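Local coordinates for putative periplasmic or exported protein (Salmonella enterica subsp. enterica serovar Typhimurium, PDB 4GQZ) that probably binds copper in the periplasm and contributes to copper resistance, and forms a V-shaped dimer, at residues A3-L15 / K48-L60. Numbering follows the deposited sequence.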
loop_
_atom_site.group_PDB
_atom_site.type_symbol
_atom_site.label_atom_id
_atom_site.label_comp_id
_atom_site.label_asym_id
_atom_site.label_seq_id
_atom_site.Cartn_x
_atom_site.Cartn_y
_atom_site.Cartn_z
ATOM N N ALA B 3 -10.734 11.819 16.618
ATOM C CA ALA B 3 -10.617 11.591 15.162
ATOM C C ALA B 3 -10.198 12.848 14.416
ATOM O O ALA B 3 -10.799 13.908 14.589
ATOM C CB ALA B 3 -11.933 11.065 14.580
ATOM N N SER B 4 -9.171 12.728 13.582
ATOM C CA SER B 4 -8.728 13.845 12.751
ATOM C C SER B 4 -9.733 14.186 11.647
ATOM O O SER B 4 -10.612 13.379 11.320
ATOM C CB SER B 4 -7.385 13.519 12.115
ATOM O OG SER B 4 -7.482 12.367 11.292
ATOM N N SER B 5 -9.602 15.382 11.069
ATOM C CA SER B 5 -10.379 15.745 9.889
ATOM C C SER B 5 -10.112 14.760 8.762
ATOM O O SER B 5 -11.014 14.418 7.989
ATOM C CB SER B 5 -10.031 17.166 9.424
ATOM O OG SER B 5 -10.444 18.129 10.372
ATOM N N GLU B 6 -8.861 14.312 8.673
ATOM C CA GLU B 6 -8.455 13.345 7.661
ATOM C C GLU B 6 -9.211 12.046 7.832
ATOM O O GLU B 6 -9.768 11.502 6.865
ATOM C CB GLU B 6 -6.934 13.104 7.721
ATOM C CG GLU B 6 -6.423 12.014 6.756
ATOM C CD GLU B 6 -6.283 10.649 7.426
ATOM O OE1 GLU B 6 -6.040 10.614 8.652
ATOM O OE2 GLU B 6 -6.405 9.611 6.724
ATOM N N SER B 7 -9.241 11.540 9.059
ATOM C CA SER B 7 -9.967 10.295 9.323
ATOM C C SER B 7 -11.450 10.456 9.026
ATOM O O SER B 7 -12.077 9.579 8.434
ATOM C CB SER B 7 -9.772 9.855 10.771
ATOM O OG SER B 7 -8.443 9.419 10.971
ATOM N N ALA B 8 -12.006 11.594 9.414
ATOM C CA ALA B 8 -13.419 11.843 9.155
ATOM C C ALA B 8 -13.725 11.956 7.652
ATOM O O ALA B 8 -14.769 11.478 7.200
ATOM C CB ALA B 8 -13.903 13.072 9.914
ATOM N N PHE B 9 -12.821 12.575 6.889
ATOM C CA PHE B 9 -12.975 12.689 5.434
ATOM C C PHE B 9 -13.113 11.300 4.836
ATOM O O PHE B 9 -14.015 11.043 4.049
ATOM C CB PHE B 9 -11.757 13.400 4.817
ATOM C CG PHE B 9 -11.822 13.555 3.312
ATOM C CD1 PHE B 9 -11.356 12.556 2.480
ATOM C CD2 PHE B 9 -12.337 14.717 2.739
ATOM C CE1 PHE B 9 -11.408 12.689 1.101
ATOM C CE2 PHE B 9 -12.389 14.864 1.359
ATOM C CZ PHE B 9 -11.925 13.845 0.540
ATOM N N LEU B 10 -12.207 10.406 5.222
ATOM C CA LEU B 10 -12.251 9.019 4.752
ATOM C C LEU B 10 -13.622 8.376 5.002
ATOM O O LEU B 10 -14.220 7.787 4.102
ATOM C CB LEU B 10 -11.131 8.198 5.406
ATOM C CG LEU B 10 -9.818 8.066 4.637
ATOM C CD1 LEU B 10 -9.328 9.396 4.179
ATOM C CD2 LEU B 10 -8.760 7.408 5.470
ATOM N N ALA B 11 -14.129 8.529 6.221
ATOM C CA ALA B 11 -15.403 7.938 6.616
ATOM C C ALA B 11 -16.589 8.454 5.800
ATOM O O ALA B 11 -17.508 7.695 5.492
ATOM C CB ALA B 11 -15.638 8.158 8.099
ATOM N N GLN B 12 -16.571 9.738 5.448
ATOM C CA GLN B 12 -17.728 10.375 4.814
ATOM C C GLN B 12 -17.758 10.232 3.294
ATOM O O GLN B 12 -18.770 10.543 2.661
ATOM C CB GLN B 12 -17.788 11.865 5.181
ATOM C CG GLN B 12 -16.645 12.688 4.588
ATOM C CD GLN B 12 -16.911 14.191 4.598
ATOM O OE1 GLN B 12 -18.033 14.642 4.855
ATOM N NE2 GLN B 12 -15.867 14.975 4.311
ATOM N N HIS B 13 -16.653 9.786 2.705
ATOM C CA HIS B 13 -16.592 9.651 1.256
ATOM C C HIS B 13 -16.561 8.202 0.801
ATOM O O HIS B 13 -16.320 7.926 -0.374
ATOM C CB HIS B 13 -15.404 10.424 0.685
ATOM C CG HIS B 13 -15.607 11.905 0.683
ATOM N ND1 HIS B 13 -15.013 12.743 1.602
ATOM C CD2 HIS B 13 -16.367 12.696 -0.110
ATOM C CE1 HIS B 13 -15.391 13.987 1.368
ATOM N NE2 HIS B 13 -16.210 13.985 0.332
ATOM N N GLY B 14 -16.799 7.282 1.736
ATOM C CA GLY B 14 -16.874 5.866 1.414
ATOM C C GLY B 14 -15.550 5.119 1.413
ATOM O O GLY B 14 -15.472 3.986 0.937
ATOM N N LEU B 15 -14.518 5.725 1.993
ATOM C CA LEU B 15 -13.149 5.240 1.806
ATOM C C LEU B 15 -12.508 4.549 3.017
ATOM O O LEU B 15 -11.424 3.978 2.901
ATOM C CB LEU B 15 -12.268 6.395 1.313
ATOM C CG LEU B 15 -12.864 7.161 0.128
ATOM C CD1 LEU B 15 -12.001 8.359 -0.269
ATOM C CD2 LEU B 15 -13.095 6.238 -1.063
ATOM N N LYS B 48 -3.335 12.381 -2.798
ATOM C CA LYS B 48 -3.689 13.651 -2.135
ATOM C C LYS B 48 -5.178 13.899 -2.242
ATOM O O LYS B 48 -5.744 13.862 -3.335
ATOM C CB LYS B 48 -2.957 14.837 -2.762
ATOM C CG LYS B 48 -1.446 14.733 -2.803
ATOM C CD LYS B 48 -0.887 15.889 -3.654
ATOM C CE LYS B 48 0.605 15.742 -3.939
ATOM N NZ LYS B 48 1.035 16.651 -5.051
ATOM N N LEU B 49 -5.815 14.181 -1.110
ATOM C CA LEU B 49 -7.260 14.366 -1.099
ATOM C C LEU B 49 -7.598 15.705 -0.481
ATOM O O LEU B 49 -6.923 16.155 0.445
ATOM C CB LEU B 49 -7.947 13.267 -0.290
ATOM C CG LEU B 49 -7.749 11.814 -0.716
ATOM C CD1 LEU B 49 -8.220 10.852 0.399
ATOM C CD2 LEU B 49 -8.477 11.551 -2.007
ATOM N N SER B 50 -8.654 16.335 -0.992
ATOM C CA SER B 50 -9.107 17.604 -0.430
ATOM C C SER B 50 -10.616 17.832 -0.556
ATOM O O SER B 50 -11.234 17.440 -1.551
ATOM C CB SER B 50 -8.324 18.766 -1.036
ATOM O OG SER B 50 -8.558 19.958 -0.292
ATOM N N ASP B 51 -11.184 18.478 0.467
ATOM C CA ASP B 51 -12.609 18.803 0.562
ATOM C C ASP B 51 -12.768 20.300 0.317
ATOM O O ASP B 51 -13.873 20.814 0.124
ATOM C CB ASP B 51 -13.110 18.470 1.986
ATOM C CG ASP B 51 -14.625 18.286 2.063
ATOM O OD1 ASP B 51 -15.356 18.910 1.257
ATOM O OD2 ASP B 51 -15.086 17.517 2.941
ATOM N N GLY B 52 -11.645 20.999 0.327
ATOM C CA GLY B 52 -11.640 22.444 0.239
ATOM C C GLY B 52 -10.201 22.887 0.164
ATOM O O GLY B 52 -9.429 22.325 -0.614
ATOM N N GLU B 53 -9.824 23.873 0.975
ATOM C CA GLU B 53 -8.443 24.353 0.972
ATOM C C GLU B 53 -7.469 23.315 1.537
ATOM O O GLU B 53 -6.292 23.274 1.147
ATOM C CB GLU B 53 -8.334 25.655 1.766
ATOM C CG GLU B 53 -7.019 26.421 1.581
ATOM C CD GLU B 53 -7.098 27.816 2.166
ATOM O OE1 GLU B 53 -6.045 28.426 2.445
ATOM O OE2 GLU B 53 -8.234 28.302 2.358
ATOM N N GLN B 54 -7.985 22.474 2.436
ATOM C CA GLN B 54 -7.186 21.564 3.262
ATOM C C GLN B 54 -6.895 20.218 2.592
ATOM O O GLN B 54 -7.797 19.584 2.049
ATOM C CB GLN B 54 -7.931 21.332 4.575
ATOM C CG GLN B 54 -7.164 20.566 5.610
ATOM C CD GLN B 54 -7.595 20.915 7.023
ATOM O OE1 GLN B 54 -8.498 20.286 7.587
ATOM N NE2 GLN B 54 -6.949 21.923 7.606
ATOM N N ILE B 55 -5.646 19.771 2.669
ATOM C CA ILE B 55 -5.199 18.607 1.917
ATOM C C ILE B 55 -4.735 17.473 2.811
ATOM O O ILE B 55 -3.958 17.685 3.742
ATOM C CB ILE B 55 -4.032 18.986 0.986
ATOM C CG1 ILE B 55 -4.400 20.227 0.172
ATOM C CG2 ILE B 55 -3.661 17.817 0.075
ATOM C CD1 ILE B 55 -3.262 21.244 0.050
ATOM N N TYR B 56 -5.193 16.262 2.508
ATOM C CA TYR B 56 -4.790 15.078 3.254
ATOM C C TYR B 56 -3.923 14.255 2.340
ATOM O O TYR B 56 -4.154 14.249 1.130
ATOM C CB TYR B 56 -6.019 14.270 3.673
ATOM C CG TYR B 56 -7.083 15.124 4.342
ATOM C CD1 TYR B 56 -6.804 15.821 5.506
ATOM C CD2 TYR B 56 -8.361 15.231 3.797
ATOM C CE1 TYR B 56 -7.779 16.625 6.120
ATOM C CE2 TYR B 56 -9.338 16.020 4.397
ATOM C CZ TYR B 56 -9.033 16.712 5.558
ATOM O OH TYR B 56 -10.001 17.491 6.137
ATOM N N THR B 57 -2.923 13.577 2.900
ATOM C CA THR B 57 -2.019 12.748 2.100
ATOM C C THR B 57 -1.929 11.320 2.612
ATOM O O THR B 57 -1.565 11.084 3.770
ATOM C CB THR B 57 -0.590 13.324 2.039
ATOM O OG1 THR B 57 -0.077 13.482 3.368
ATOM C CG2 THR B 57 -0.581 14.670 1.326
ATOM N N LEU B 58 -2.253 10.366 1.745
ATOM C CA LEU B 58 -2.197 8.963 2.109
ATOM C C LEU B 58 -1.056 8.322 1.332
ATOM O O LEU B 58 -1.044 8.360 0.101
ATOM C CB LEU B 58 -3.509 8.266 1.765
ATOM C CG LEU B 58 -4.814 8.849 2.304
ATOM C CD1 LEU B 58 -6.004 7.975 1.902
ATOM C CD2 LEU B 58 -4.767 9.041 3.812
ATOM N N PRO B 59 -0.083 7.751 2.046
ATOM C CA PRO B 59 1.038 7.082 1.369
ATOM C C PRO B 59 0.558 5.891 0.559
ATOM O O PRO B 59 -0.355 5.167 1.000
ATOM C CB PRO B 59 1.911 6.597 2.530
ATOM C CG PRO B 59 1.543 7.501 3.694
ATOM C CD PRO B 59 0.075 7.770 3.513
ATOM N N LEU B 60 1.152 5.700 -0.619
ATOM C CA LEU B 60 0.913 4.497 -1.404
ATOM C C LEU B 60 1.683 3.310 -0.843
ATOM O O LEU B 60 2.457 3.438 0.113
ATOM C CB LEU B 60 1.284 4.729 -2.878
ATOM C CG LEU B 60 0.215 5.282 -3.831
ATOM C CD1 LEU B 60 -0.829 6.156 -3.146
ATOM C CD2 LEU B 60 0.839 6.035 -5.015
#
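The F9 ring packs one face against Y56, and L49 and the backbone of S50 approach it obliquely. Its CG is anti to the backbone N (chi1 180°), which carries the ring down to the hairpin. Its CE1 is 3.7 Å from L49 CD1. The F9 and Y56 rings meet obliquely, planes 54° apart and centroids 5.3 Å apart. E6 CA sits over one face of the Y56 ring, 3.8 Å from its centroid, as a CH-pi contact. L10 CD1 adds apolar contact with L49 and L58, and I23 and I27 of helix 20-28 continue this core. H13 ND1 donates to the backbone O of F9 (3.1 Å), which holds the imidazole over the opposite face of the F9 ring. D51 CB meets the F9 ring's edge. At the polar edge, Q12 NE2 donates to D51 OD2 at 3.0 Å; the bond is bent (N-H...O 130°). The E6 carboxylate passes L58 CD2, and its OE1 accepts from T57 N of the second subunit. S4 OG caps the helix, accepting from S7 N. This N-terminal helix packs nearly crosswise on an antiparallel beta-hairpin, within this chain one end of a four-stranded sheet, and forms part of the dimer interface.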